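PDB 6H1B: fatty acid CoA ligase from Marinactinospora thermotolerans, which is an AMP-binding enzyme of the ANL superfamily, with a large N-terminal and a small C-terminal domain, and holds adenosine monophosphate in a pocket. Local coordinates for residues A[53-58]-A[77-82]; A[279-284]-A[417-422]; A[319-324]-A[390-395]. The protein carries 1 engineered substitution. All coordinates share one frame; numbering follows the deposited sequence.

Contact 1. Residues A[53-58]-A[77-82]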
ATOM      1  N   GLY A  53      11.147   7.426  18.024  1.00 59.25           N
ATOM      2  CA  GLY A  53      11.051   6.531  16.878  1.00 58.83           C
ATOM      3  C   GLY A  53      12.330   5.728  16.641  1.00 58.30           C
ATOM      4  O   GLY A  53      13.424   6.178  16.969  1.00 51.88           O
ATOM      5  N   VAL A  54      12.167   4.531  16.057  1.00 52.84           N
ATOM      6  CA  VAL A  54      13.263   3.682  15.616  1.00 52.91           C
ATOM      7  C   VAL A  54      13.164   3.490  14.099  1.00 54.52           C
ATOM      8  O   VAL A  54      12.446   2.612  13.626  1.00 60.55           O
ATOM      9  CB  VAL A  54      13.246   2.323  16.337  1.00 47.84           C
ATOM     10  CG1 VAL A  54      14.408   1.442  15.899  1.00 46.57           C
ATOM     11  CG2 VAL A  54      13.239   2.496  17.843  1.00 43.82           C
ATOM     12  N   ALA A  55      13.884   4.334  13.350  1.00 58.75           N
ATOM     13  CA  ALA A  55      13.990   4.208  11.894  1.00 57.58           C
ATOM     14  C   ALA A  55      14.658   2.865  11.559  1.00 59.04           C
ATOM     15  O   ALA A  55      15.616   2.480  12.213  1.00 56.42           O
ATOM     16  CB  ALA A  55      14.742   5.384  11.317  1.00 57.78           C
ATOM     17  N   CYS A  56      14.110   2.159  10.560  1.00 51.11           N
ATOM     18  CA  CYS A  56      14.546   0.830  10.199  1.00 47.53           C
ATOM     19  C   CYS A  56      14.734   0.731   8.682  1.00 49.52           C
ATOM     20  O   CYS A  56      13.815   0.961   7.902  1.00 49.21           O
ATOM     21  CB  CYS A  56      13.556  -0.216  10.678  1.00 45.60           C
ATOM     22  SG  CYS A  56      13.403  -0.296  12.481  1.00 51.85           S
ATOM     23  N   LEU A  57      15.965   0.399   8.284  1.00 54.12           N
ATOM     24  CA  LEU A  57      16.357   0.208   6.896  1.00 51.23           C
ATOM     25  C   LEU A  57      16.693  -1.272   6.708  1.00 44.93           C
ATOM     26  O   LEU A  57      17.597  -1.783   7.337  1.00 40.39           O
ATOM     27  CB  LEU A  57      17.566   1.100   6.597  1.00 50.78           C
ATOM     28  CG  LEU A  57      17.937   1.195   5.128  1.00 54.73           C
ATOM     29  CD1 LEU A  57      16.970   2.107   4.383  1.00 61.49           C
ATOM     30  CD2 LEU A  57      19.355   1.694   4.944  1.00 56.41           C
ATOM     31  N   HIS A  58      15.921  -1.966   5.875  1.00 41.85           N
ATOM     32  CA  HIS A  58      16.087  -3.416   5.695  1.00 41.22           C
ATOM     33  C   HIS A  58      15.442  -3.840   4.376  1.00 39.94           C
ATOM     34  O   HIS A  58      14.693  -3.096   3.789  1.00 43.35           O
ATOM     35  CB  HIS A  58      15.452  -4.182   6.849  1.00 44.22           C
ATOM     36  CG  HIS A  58      14.002  -3.864   7.046  1.00 50.33           C
ATOM     37  ND1 HIS A  58      13.542  -3.245   8.197  1.00 48.82           N
ATOM     38  CD2 HIS A  58      12.921  -4.058   6.256  1.00 47.86           C
ATOM     39  CE1 HIS A  58      12.242  -3.097   8.116  1.00 49.96           C
ATOM     40  NE2 HIS A  58      11.841  -3.567   6.928  1.00 48.88           N
ATOM     41  N   HIS A  77       7.801   3.906  18.282  1.00 45.65           N
ATOM     42  CA  HIS A  77       7.116   3.891  17.013  1.00 47.45           C
ATOM     43  C   HIS A  77       8.088   3.503  15.883  1.00 52.60           C
ATOM     44  O   HIS A  77       9.180   4.055  15.757  1.00 51.92           O
ATOM     45  CB  HIS A  77       6.347   5.199  16.796  1.00 48.86           C
ATOM     46  CG  HIS A  77       7.153   6.443  16.675  1.00 47.35           C
ATOM     47  ND1 HIS A  77       7.238   7.360  17.709  1.00 48.96           N
ATOM     48  CD2 HIS A  77       7.833   6.977  15.637  1.00 45.30           C
ATOM     49  CE1 HIS A  77       7.964   8.396  17.318  1.00 47.18           C
ATOM     50  NE2 HIS A  77       8.340   8.192  16.051  1.00 42.83           N
ATOM     51  N   TYR A  78       7.661   2.516  15.079  1.00 50.59           N
ATOM     52  CA  TYR A  78       8.405   1.979  13.949  1.00 41.70           C
ATOM     53  C   TYR A  78       8.342   2.941  12.774  1.00 35.98           C
ATOM     54  O   TYR A  78       7.286   3.451  12.436  1.00 31.50           O
ATOM     55  CB  TYR A  78       7.829   0.636  13.509  1.00 42.79           C
ATOM     56  CG  TYR A  78       8.434   0.064  12.250  1.00 42.84           C
ATOM     57  CD1 TYR A  78       9.552  -0.753  12.275  1.00 41.47           C
ATOM     58  CD2 TYR A  78       7.834   0.296  11.028  1.00 42.96           C
ATOM     59  CE1 TYR A  78      10.062  -1.315  11.115  1.00 42.53           C
ATOM     60  CE2 TYR A  78       8.347  -0.228   9.858  1.00 42.22           C
ATOM     61  CZ  TYR A  78       9.471  -1.024   9.897  1.00 44.23           C
ATOM     62  OH  TYR A  78       9.933  -1.544   8.726  1.00 46.19           O
ATOM     63  N   VAL A  79       9.500   3.142  12.151  1.00 41.45           N
ATOM     64  CA  VAL A  79       9.633   4.058  11.035  1.00 48.55           C
ATOM     65  C   VAL A  79      10.354   3.327   9.897  1.00 50.02           C
ATOM     66  O   VAL A  79      11.564   3.290   9.857  1.00 53.06           O
ATOM     67  CB  VAL A  79      10.371   5.331  11.474  1.00 42.63           C
ATOM     68  CG1 VAL A  79      10.649   6.268  10.314  1.00 42.47           C
ATOM     69  CG2 VAL A  79       9.629   6.039  12.579  1.00 42.62           C
ATOM     70  N   GLY A  80       9.573   2.686   9.022  1.00 47.22           N
ATOM     71  CA  GLY A  80      10.091   1.908   7.906  1.00 42.93           C
ATOM     72  C   GLY A  80      10.575   2.799   6.773  1.00 45.02           C
ATOM     73  O   GLY A  80       9.809   3.464   6.106  1.00 43.77           O
ATOM     74  N   LEU A  81      11.886   2.800   6.555  1.00 55.28           N
ATOM     75  CA  LEU A  81      12.489   3.526   5.462  1.00 56.86           C
ATOM     76  C   LEU A  81      12.329   2.721   4.175  1.00 54.10           C
ATOM     77  O   LEU A  81      12.834   1.614   4.058  1.00 46.76           O
ATOM     78  CB  LEU A  81      13.960   3.764   5.796  1.00 62.66           C
ATOM     79  CG  LEU A  81      14.204   4.627   7.026  1.00 58.57           C
ATOM     80  CD1 LEU A  81      15.684   4.613   7.375  1.00 62.96           C
ATOM     81  CD2 LEU A  81      13.699   6.039   6.763  1.00 51.59           C
ATOM     82  N   ARG A  82      11.612   3.329   3.229  1.00 59.33           N
ATOM     83  CA  ARG A  82      11.168   2.717   1.985  1.00 60.28           C
ATOM     84  C   ARG A  82      12.395   2.435   1.110  1.00 63.55           C
ATOM     85  O   ARG A  82      13.209   3.328   0.878  1.00 62.64           O
ATOM     86  CB  ARG A  82      10.189   3.697   1.331  1.00 59.82           C
ATOM     87  CG  ARG A  82       9.107   3.088   0.453  1.00 66.33           C
ATOM     88  CD  ARG A  82       7.957   4.077   0.283  1.00 68.21           C
ATOM     89  NE  ARG A  82       7.260   4.307   1.550  1.00 69.64           N
ATOM     90  CZ  ARG A  82       6.673   5.441   1.915  1.00 59.18           C
ATOM     91  NH1 ARG A  82       6.609   6.469   1.088  1.00 50.19           N
ATOM     92  NH2 ARG A  82       6.163   5.542   3.125  1.00 64.67           N
TER

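Contact 2. Residues A[279-284]-A[417-422]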
ATOM      1  N   VAL A 279      -6.844  -1.245 -14.063  1.00 28.01           N
ATOM      2  CA  VAL A 279      -7.336  -1.193 -15.431  1.00 24.95           C
ATOM      3  C   VAL A 279      -8.414  -2.255 -15.593  1.00 22.60           C
ATOM      4  O   VAL A 279      -8.123  -3.450 -15.613  1.00 23.30           O
ATOM      5  CB  VAL A 279      -6.173  -1.404 -16.415  1.00 28.34           C
ATOM      6  CG1 VAL A 279      -6.591  -1.205 -17.862  1.00 28.21           C
ATOM      7  CG2 VAL A 279      -4.979  -0.506 -16.091  1.00 30.55           C
ATOM      8  N   PRO A 280      -9.703  -1.865 -15.657  1.00 22.42           N
ATOM      9  CA  PRO A 280     -10.808  -2.829 -15.603  1.00 23.01           C
ATOM     10  C   PRO A 280     -10.695  -4.031 -16.550  1.00 23.23           C
ATOM     11  O   PRO A 280     -10.898  -5.143 -16.141  1.00 22.49           O
ATOM     12  CB  PRO A 280     -12.022  -1.974 -15.985  1.00 22.67           C
ATOM     13  CG  PRO A 280     -11.666  -0.598 -15.458  1.00 21.88           C
ATOM     14  CD  PRO A 280     -10.181  -0.479 -15.708  1.00 21.91           C
ATOM     15  N   SER A 281     -10.343  -3.775 -17.813  1.00 25.43           N
ATOM     16  CA  SER A 281     -10.198  -4.824 -18.823  1.00 24.02           C
ATOM     17  C   SER A 281      -9.086  -5.803 -18.427  1.00 25.34           C
ATOM     18  O   SER A 281      -9.163  -6.992 -18.712  1.00 23.91           O
ATOM     19  CB  SER A 281      -9.945  -4.236 -20.171  1.00 23.75           C
ATOM     20  OG  SER A 281      -8.975  -3.197 -20.104  1.00 26.93           O
ATOM     21  N   ARG A 282      -8.031  -5.309 -17.780  1.00 27.11           N
ATOM     22  CA  ARG A 282      -6.910  -6.149 -17.442  1.00 28.99           C
ATOM     23  C   ARG A 282      -7.291  -6.965 -16.199  1.00 30.14           C
ATOM     24  O   ARG A 282      -6.855  -8.113 -16.012  1.00 30.85           O
ATOM     25  CB  ARG A 282      -5.645  -5.304 -17.287  1.00 31.43           C
ATOM     26  CG  ARG A 282      -4.455  -5.930 -18.004  1.00 36.89           C
ATOM     27  CD  ARG A 282      -3.802  -5.060 -19.064  1.00 38.32           C
ATOM     28  NE  ARG A 282      -2.694  -4.201 -18.630  1.00 42.17           N
ATOM     29  CZ  ARG A 282      -1.384  -4.536 -18.657  1.00 40.60           C
ATOM     30  NH1 ARG A 282      -1.005  -5.787 -18.858  1.00 32.78           N
ATOM     31  NH2 ARG A 282      -0.468  -3.596 -18.501  1.00 39.47           N
ATOM     32  N   VAL A 283      -8.096  -6.348 -15.336  1.00 29.88           N
ATOM     33  CA  VAL A 283      -8.584  -7.009 -14.155  1.00 31.45           C
ATOM     34  C   VAL A 283      -9.521  -8.143 -14.596  1.00 30.20           C
ATOM     35  O   VAL A 283      -9.381  -9.276 -14.168  1.00 28.03           O
ATOM     36  CB  VAL A 283      -9.296  -6.004 -13.228  1.00 35.05           C
ATOM     37  CG1 VAL A 283     -10.252  -6.674 -12.234  1.00 35.80           C
ATOM     38  CG2 VAL A 283      -8.298  -5.119 -12.509  1.00 34.04           C
ATOM     39  N   ALA A 284     -10.492  -7.800 -15.444  1.00 29.56           N
ATOM     40  CA  ALA A 284     -11.445  -8.737 -16.013  1.00 29.57           C
ATOM     41  C   ALA A 284     -10.715  -9.995 -16.483  1.00 29.31           C
ATOM     42  O   ALA A 284     -11.113 -11.129 -16.179  1.00 32.99           O
ATOM     43  CB  ALA A 284     -12.176  -8.095 -17.165  1.00 26.93           C
ATOM     44  N   LEU A 417     -10.410   4.573 -22.805  1.00 27.60           N
ATOM     45  CA  LEU A 417      -9.225   4.332 -23.635  1.00 28.59           C
ATOM     46  C   LEU A 417      -8.757   2.877 -23.487  1.00 27.20           C
ATOM     47  O   LEU A 417      -8.503   2.205 -24.468  1.00 25.50           O
ATOM     48  CB  LEU A 417      -8.103   5.298 -23.238  1.00 29.70           C
ATOM     49  CG  LEU A 417      -8.312   6.743 -23.691  1.00 29.87           C
ATOM     50  CD1 LEU A 417      -7.224   7.641 -23.137  1.00 30.04           C
ATOM     51  CD2 LEU A 417      -8.349   6.840 -25.204  1.00 29.12           C
ATOM     52  N   THR A 418      -8.673   2.393 -22.248  1.00 25.41           N
ATOM     53  CA  THR A 418      -8.039   1.138 -21.931  1.00 26.24           C
ATOM     54  C   THR A 418      -8.929  -0.051 -22.356  1.00 25.59           C
ATOM     55  O   THR A 418      -8.432  -1.162 -22.538  1.00 26.09           O
ATOM     56  CB  THR A 418      -7.656   1.331 -20.456  1.00 27.16           C
ATOM     57  OG1 THR A 418      -6.264   1.095 -20.243  1.00 28.41           O
ATOM     58  CG2 THR A 418      -8.628   0.612 -19.547  1.00 27.59           C
ATOM     59  N   GLU A 419     -10.235   0.177 -22.523  1.00 26.28           N
ATOM     60  CA  GLU A 419     -11.164  -0.853 -22.999  1.00 27.31           C
ATOM     61  C   GLU A 419     -10.770  -1.282 -24.409  1.00 29.76           C
ATOM     62  O   GLU A 419     -11.027  -2.408 -24.782  1.00 34.49           O
ATOM     63  CB  GLU A 419     -12.620  -0.378 -23.033  1.00 29.87           C
ATOM     64  CG  GLU A 419     -13.365  -0.481 -21.716  1.00 37.03           C
ATOM     65  CD  GLU A 419     -13.382  -1.855 -21.047  1.00 48.30           C
ATOM     66  OE1 GLU A 419     -13.854  -2.850 -21.727  1.00 53.11           O
ATOM     67  OE2 GLU A 419     -12.925  -1.950 -19.839  1.00 44.79           O
ATOM     68  N   HIS A 420     -10.170  -0.387 -25.203  1.00 29.93           N
ATOM     69  CA  HIS A 420      -9.749  -0.742 -26.569  1.00 28.04           C
ATOM     70  C   HIS A 420      -8.773  -1.910 -26.517  1.00 29.27           C
ATOM     71  O   HIS A 420      -7.881  -1.945 -25.652  1.00 32.05           O
ATOM     72  CB  HIS A 420      -9.122   0.458 -27.288  1.00 27.85           C
ATOM     73  CG  HIS A 420      -8.932   0.262 -28.751  1.00 25.85           C
ATOM     74  ND1 HIS A 420      -7.879  -0.456 -29.263  1.00 25.33           N
ATOM     75  CD2 HIS A 420      -9.645   0.705 -29.805  1.00 26.84           C
ATOM     76  CE1 HIS A 420      -7.964  -0.472 -30.581  1.00 24.54           C
ATOM     77  NE2 HIS A 420      -9.033   0.227 -30.944  1.00 25.19           N
ATOM     78  N   PRO A 421      -8.951  -2.924 -27.390  1.00 26.14           N
ATOM     79  CA  PRO A 421      -8.151  -4.143 -27.323  1.00 27.95           C
ATOM     80  C   PRO A 421      -6.658  -3.925 -27.565  1.00 29.19           C
ATOM     81  O   PRO A 421      -5.866  -4.768 -27.144  1.00 29.72           O
ATOM     82  CB  PRO A 421      -8.727  -5.053 -28.404  1.00 27.74           C
ATOM     83  CG  PRO A 421      -9.508  -4.125 -29.287  1.00 27.32           C
ATOM     84  CD  PRO A 421     -10.001  -3.007 -28.397  1.00 25.86           C
ATOM     85  N   ASP A 422      -6.304  -2.789 -28.180  1.00 31.82           N
ATOM     86  CA  ASP A 422      -4.919  -2.494 -28.564  1.00 35.34           C
ATOM     87  C   ASP A 422      -4.232  -1.573 -27.548  1.00 37.03           C
ATOM     88  O   ASP A 422      -3.049  -1.295 -27.674  1.00 37.02           O
ATOM     89  CB  ASP A 422      -4.882  -1.951 -29.991  1.00 33.64           C
ATOM     90  CG  ASP A 422      -5.336  -2.985 -31.003  1.00 34.61           C
ATOM     91  OD1 ASP A 422      -4.953  -4.158 -30.820  1.00 38.39           O
ATOM     92  OD2 ASP A 422      -6.084  -2.625 -31.940  1.00 34.92           O
TER

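Contact 3. Residues A[319-324]-A[390-395]. With AMP (adenosine monophosphate), chain F.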
ATOM      1  N   LEU A 319     -18.798  -3.746 -11.966  1.00 36.47           N
ATOM      2  CA  LEU A 319     -18.111  -3.491 -10.691  1.00 35.11           C
ATOM      3  C   LEU A 319     -16.595  -3.435 -10.878  1.00 33.91           C
ATOM      4  O   LEU A 319     -15.858  -3.226  -9.909  1.00 35.64           O
ATOM      5  CB  LEU A 319     -18.473  -4.592  -9.689  1.00 32.19           C
ATOM      6  CG  LEU A 319     -19.921  -4.577  -9.199  1.00 31.42           C
ATOM      7  CD1 LEU A 319     -20.133  -5.653  -8.136  1.00 31.38           C
ATOM      8  CD2 LEU A 319     -20.306  -3.199  -8.666  1.00 31.49           C
ATOM      9  N   LEU A 320     -16.125  -3.618 -12.105  1.00 32.60           N
ATOM     10  CA  LEU A 320     -14.712  -3.562 -12.352  1.00 33.41           C
ATOM     11  C   LEU A 320     -14.200  -2.128 -12.247  1.00 32.41           C
ATOM     12  O   LEU A 320     -13.044  -1.964 -12.083  1.00 34.89           O
ATOM     13  CB  LEU A 320     -14.397  -4.189 -13.711  1.00 35.21           C
ATOM     14  CG  LEU A 320     -14.630  -5.702 -13.751  1.00 37.78           C
ATOM     15  CD1 LEU A 320     -14.374  -6.240 -15.138  1.00 38.63           C
ATOM     16  CD2 LEU A 320     -13.771  -6.435 -12.724  1.00 39.73           C
ATOM     17  N   THR A 321     -15.069  -1.120 -12.245  1.00 31.34           N
ATOM     18  CA  THR A 321     -14.628   0.240 -11.986  1.00 33.31           C
ATOM     19  C   THR A 321     -14.759   0.643 -10.509  1.00 36.18           C
ATOM     20  O   THR A 321     -14.595   1.829 -10.183  1.00 41.37           O
ATOM     21  CB  THR A 321     -15.425   1.242 -12.823  1.00 37.41           C
ATOM     22  OG1 THR A 321     -16.834   0.999 -12.652  1.00 39.63           O
ATOM     23  CG2 THR A 321     -14.967   1.182 -14.270  1.00 37.55           C
ATOM     24  N   ALA A 322     -15.031  -0.318  -9.621  1.00 34.90           N
ATOM     25  CA  ALA A 322     -15.312  -0.033  -8.224  1.00 32.91           C
ATOM     26  C   ALA A 322     -14.170  -0.558  -7.336  1.00 36.66           C
ATOM     27  O   ALA A 322     -13.335  -1.397  -7.787  1.00 32.99           O
ATOM     28  CB  ALA A 322     -16.602  -0.685  -7.839  1.00 33.89           C
ATOM     29  N   VAL A 323     -14.155  -0.071  -6.081  1.00 33.64           N
ATOM     30  CA  VAL A 323     -13.205  -0.487  -5.050  1.00 33.38           C
ATOM     31  C   VAL A 323     -13.877  -1.476  -4.099  1.00 33.86           C
ATOM     32  O   VAL A 323     -13.181  -2.203  -3.358  1.00 38.01           O
ATOM     33  CB  VAL A 323     -12.637   0.701  -4.257  1.00 34.78           C
ATOM     34  CG1 VAL A 323     -11.609   1.471  -5.078  1.00 38.22           C
ATOM     35  CG2 VAL A 323     -13.733   1.616  -3.727  1.00 35.69           C
ATOM     36  N   GLY A 324     -15.212  -1.467  -4.100  1.00 31.05           N
ATOM     37  CA  GLY A 324     -15.972  -2.415  -3.370  1.00 34.36           C
ATOM     38  C   GLY A 324     -16.861  -1.758  -2.338  1.00 36.98           C
ATOM     39  O   GLY A 324     -17.059  -0.534  -2.368  1.00 34.34           O
ATOM     40  N   HIS A 390     -21.559  -0.170  -3.648  1.00 34.51           N
ATOM     41  CA  HIS A 390     -20.140  -0.240  -3.971  1.00 33.68           C
ATOM     42  C   HIS A 390     -19.647   1.173  -4.282  1.00 37.23           C
ATOM     43  O   HIS A 390     -20.333   1.952  -4.991  1.00 35.62           O
ATOM     44  CB  HIS A 390     -19.894  -1.142  -5.165  1.00 32.21           C
ATOM     45  CG  HIS A 390     -20.223  -2.565  -4.911  1.00 33.26           C
ATOM     46  ND1 HIS A 390     -21.494  -3.066  -5.120  1.00 35.58           N
ATOM     47  CD2 HIS A 390     -19.449  -3.604  -4.510  1.00 33.78           C
ATOM     48  CE1 HIS A 390     -21.495  -4.359  -4.844  1.00 37.67           C
ATOM     49  NE2 HIS A 390     -20.253  -4.718  -4.469  1.00 32.89           N
ATOM     50  N   LEU A 391     -18.469   1.507  -3.745  1.00 34.75           N
ATOM     51  CA  LEU A 391     -17.856   2.794  -3.982  1.00 33.17           C
ATOM     52  C   LEU A 391     -17.071   2.688  -5.291  1.00 32.19           C
ATOM     53  O   LEU A 391     -16.380   1.690  -5.528  1.00 27.16           O
ATOM     54  CB  LEU A 391     -16.949   3.142  -2.802  1.00 35.33           C
ATOM     55  CG  LEU A 391     -16.177   4.454  -2.901  1.00 36.87           C
ATOM     56  CD1 LEU A 391     -17.118   5.638  -2.877  1.00 39.32           C
ATOM     57  CD2 LEU A 391     -15.169   4.574  -1.775  1.00 37.02           C
ATOM     58  N   HIS A 392     -17.218   3.726  -6.126  1.00 34.82           N
ATOM     59  CA  HIS A 392     -16.483   3.925  -7.371  1.00 34.19           C
ATOM     60  C   HIS A 392     -15.677   5.218  -7.282  1.00 33.90           C
ATOM     61  O   HIS A 392     -16.251   6.286  -7.102  1.00 37.25           O
ATOM     62  CB  HIS A 392     -17.449   4.016  -8.559  1.00 35.11           C
ATOM     63  CG  HIS A 392     -18.127   2.739  -8.922  1.00 36.33           C
ATOM     64  ND1 HIS A 392     -19.181   2.219  -8.184  1.00 38.19           N
ATOM     65  CD2 HIS A 392     -17.937   1.898  -9.961  1.00 36.38           C
ATOM     66  CE1 HIS A 392     -19.598   1.094  -8.733  1.00 34.48           C
ATOM     67  NE2 HIS A 392     -18.851   0.876  -9.827  1.00 39.29           N
ATOM     68  N   LEU A 393     -14.352   5.122  -7.405  1.00 33.46           N
ATOM     69  CA  LEU A 393     -13.493   6.311  -7.426  1.00 32.86           C
ATOM     70  C   LEU A 393     -13.399   6.824  -8.867  1.00 33.09           C
ATOM     71  O   LEU A 393     -12.894   6.098  -9.733  1.00 41.84           O
ATOM     72  CB  LEU A 393     -12.104   5.956  -6.895  1.00 32.89           C
ATOM     73  CG  LEU A 393     -12.079   5.339  -5.503  1.00 33.58           C
ATOM     74  CD1 LEU A 393     -10.652   5.053  -5.054  1.00 34.77           C
ATOM     75  CD2 LEU A 393     -12.771   6.246  -4.516  1.00 34.00           C
ATOM     76  N   THR A 394     -13.802   8.077  -9.091  1.00 29.59           N
ATOM     77  CA  THR A 394     -13.642   8.696 -10.375  1.00 29.03           C
ATOM     78  C   THR A 394     -12.277   9.380 -10.505  1.00 28.84           C
ATOM     79  O   THR A 394     -11.826   9.590 -11.615  1.00 30.34           O
ATOM     80  CB  THR A 394     -14.743   9.723 -10.634  1.00 31.51           C
ATOM     81  OG1 THR A 394     -14.539  10.846  -9.770  1.00 32.35           O
ATOM     82  CG2 THR A 394     -16.116   9.124 -10.456  1.00 34.01           C
ATOM     83  N   ASP A 395     -11.631   9.732  -9.391  1.00 33.35           N
ATOM     84  CA  ASP A 395     -10.365  10.445  -9.484  1.00 39.72           C
ATOM     85  C   ASP A 395      -9.780  10.773  -8.103  1.00 40.42           C
ATOM     86  O   ASP A 395     -10.508  10.955  -7.120  1.00 40.87           O
ATOM     87  CB  ASP A 395     -10.521  11.772 -10.237  1.00 41.14           C
ATOM     88  CG  ASP A 395      -9.618  11.927 -11.452  1.00 43.02           C
ATOM     89  OD1 ASP A 395      -8.538  11.272 -11.486  1.00 49.17           O
ATOM     90  OD2 ASP A 395     -10.021  12.694 -12.355  1.00 41.83           O
TER
HETATM   91  P   AMP F 501      -0.997   6.907  -0.852  1.00 54.63           P
HETATM   92  O1P AMP F 501      -1.780   6.994   0.461  1.00 52.58           O
HETATM   93  O2P AMP F 501       0.171   5.903  -0.851  1.00 52.31           O
HETATM   94  O3P AMP F 501      -0.635   8.283  -1.425  1.00 58.22           O
HETATM   95  O5' AMP F 501      -2.135   6.347  -1.885  1.00 48.82           O
HETATM   96  C5' AMP F 501      -3.398   7.017  -1.821  1.00 47.24           C
HETATM   97  C4' AMP F 501      -4.221   6.685  -3.034  1.00 44.71           C
HETATM   98  O4' AMP F 501      -3.943   5.370  -3.554  1.00 44.66           O
HETATM   99  C3' AMP F 501      -5.690   6.645  -2.686  1.00 42.09           C
HETATM  100  O3' AMP F 501      -6.134   7.952  -2.426  1.00 44.15           O
HETATM  101  C2' AMP F 501      -6.265   6.032  -3.934  1.00 41.65           C
HETATM  102  O2' AMP F 501      -6.519   7.037  -4.919  1.00 38.70           O
HETATM  103  C1' AMP F 501      -5.110   5.108  -4.372  1.00 44.07           C
HETATM  104  N9  AMP F 501      -5.586   3.719  -4.267  1.00 41.28           N
HETATM  105  C8  AMP F 501      -5.263   2.757  -3.372  1.00 43.42           C
HETATM  106  N7  AMP F 501      -5.926   1.589  -3.591  1.00 40.51           N
HETATM  107  C5  AMP F 501      -6.690   1.846  -4.669  1.00 41.51           C
HETATM  108  C6  AMP F 501      -7.656   1.065  -5.453  1.00 38.78           C
HETATM  109  N6  AMP F 501      -7.897  -0.206  -5.093  1.00 37.93           N
HETATM  110  N1  AMP F 501      -8.243   1.698  -6.506  1.00 40.51           N
HETATM  111  C2  AMP F 501      -7.972   3.016  -6.834  1.00 40.29           C
HETATM  112  N3  AMP F 501      -7.118   3.820  -6.187  1.00 36.43           N
HETATM  113  C4  AMP F 501      -6.480   3.260  -5.111  1.00 42.09           C
HETATM  114  O   HOH W   1     -12.651   2.828  -8.397  1.00 17.94           O

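Contact 1. Residues A[53-58]-A[77-82]
Backbone hydrogen bonds tie Cys-56 to the neighbouring strand on both of its polar atoms: its N donates to Val-79 O at 2.9 Å, and its O accepts Leu-81 N at 3.0 Å. Two residues earlier Val-54 does the same, giving its N to His-77 O at 3.0 Å and taking Val-79 N on its O in a weak bond of 3.3 Å. Val-79 therefore answers two residues of 53-58, as parallel pairing requires. The axes of the two short strand segments are turned 29° against each other.

His-77, Val-79, Gly-53 and Ala-55 belong to one face. With chi1 at 65°, His-77 sets its ring CG between its own backbone N and carbonyl carbon, which swings the imidazole across to Gly-53 of the neighbouring strand. Gly-53, lacking a side chain, presents its CA to the ring face in a CH-pi contact, 3.5 Å from CA to the ring centroid. Hydrogen bonds from both nitrogens, NE2 with Ala-97 O and ND1 with His-152 NE2, fix the ring's rotation. Further along, Leu-81 reaches across to Ala-55 CB and crosses Leu-57 at about a right angle, Leu-57 CD1 meeting Leu-81 CB at 3.7 Å; helix 87-96 packs on this cluster.

On the other face Tyr-78 extends with CG anti to its backbone N (chi1 174°), which brings ring atom CE1 to 3.7 Å from Cys-56 CB. The thiol adds an oblique sulfur-aromatic contact, with SG 4.7 Å from the ring centroid. Helix 62-73 lies against Val-54, Cys-56 and Tyr-78.

That helix links the strands as a beta-alpha-beta crossover, placing strand 77-80 at the edge of a five-stranded parallel sheet and strand 53-57 next to it, a layered alpha/beta arrangement of the large ANL domain.

Contact 2. Residues A[279-284]-A[417-422]
Ser-281, in the first turn of helix 280-289, faces the end of helix 410-419, with Ser-281 CA 5.8 Å from Glu-419 CA, while the N-cap residue Val-279 sits opposite Thr-418. The serine hydroxyl supplies the hydrogen bond across the contact, OG donating to Thr-418 O at 3.2 Å. It arrives from above the carbonyl plane, 64° out of it, and the C=O...OG angle of 113° leaves the approach strongly bent. Beside this bond the side chains of Val-279 and Thr-418 meet at a slant, the valine CG1 branch against the threonine CG2 and OG1.

Glu-419 folds back at chi2 (-55°), bringing its OE2 alongside Pro-280 CB and to 3.8 Å from both Ser-281 N and Ser-281 CB. Its other oxygen, OE1, makes a salt bridge with Arg-317. The carboxylate thus lies near the start of helix 280-289, whose dipole may add modestly to the stabilisation of its charge.

Small and only partly buried, this patch brings the large AMP-binding domain against the C-terminal part of the chain, an interdomain junction of the two-domain ANL fold.

Contact 3. Residues A[319-324]-A[390-395]
Ala-322 and Thr-321 meet the imidazole of His-392 from two directions. The alanine CB stands over one face, 3.5 Å from the ring centroid in a CH-pi contact, whereas the threonine comes to the edge, with OG1 near the ring plane and 3.0 Å from CD2. Setting OG1 between its backbone N and carbonyl carbon (chi1 51°) directs the hydroxyl to that edge.

His-390 is gripped in a similar way by other partners. Leu-319, crossing it at about a right angle, lays both methyls over one ring face, CD1 3.9 Å from the centroid, while Gly-324 CA lies at the ring edge. His-390 NE2 is hydrogen-bonded to Asp-313 OD1.

Between the two histidines the backbones join in a single antiparallel bridge, Gly-324 with Leu-391 as a hydrogen-bonded pair. Leu-391 N donates to Gly-324 O at 2.8 Å, and Val-323 N gives a nearly linear bond (169°) to Leu-391 O. The loop thus docks on the first residues of strand 391-396, after a type I turn from Leu-319 to Ala-322. One water carries the join further, donating to Thr-321 O and accepting from Leu-393 N.

Val-323 divides its branches: CG2 lies beside Leu-391, the two side chains pointing the same way, and CG1 touches Leu-393 CD1, those side chains crossing steeply. Here the contact becomes a wall of the nucleotide pocket of this AMP-binding enzyme. Val-323 CG1 is 3.7 Å from N1 of adenosine monophosphate, and Leu-393 CD1 is 3.8 Å from its C2, both van der Waals contacts to the adenine. Gln-296 and Asn-297 are among the residues that hydrogen-bond the nucleotide, and Tyr-298 packs on Val-323, Leu-391 and Leu-393.

Overall arrangement
Contact 1 closes first along the chain, within a five-stranded parallel sheet, and lies on the opposite side of the chain's centre from the other two, its centre about 38 Å from that of contact 2 and about 33 Å from that of contact 3. Contact 3 is nested inside the long loop closed by contact 2; their centres are about 15 Å apart and they touch where Leu-320 packs on Val-283 and Ala-284 of helix 280-289. Helix 410-419, which ends in contact 2, also sends His-415 and Arg-411 to contact 3. The adenine wall thus packs directly against the interdomain junction, while contact 1 belongs to the sheet framework of the large domain.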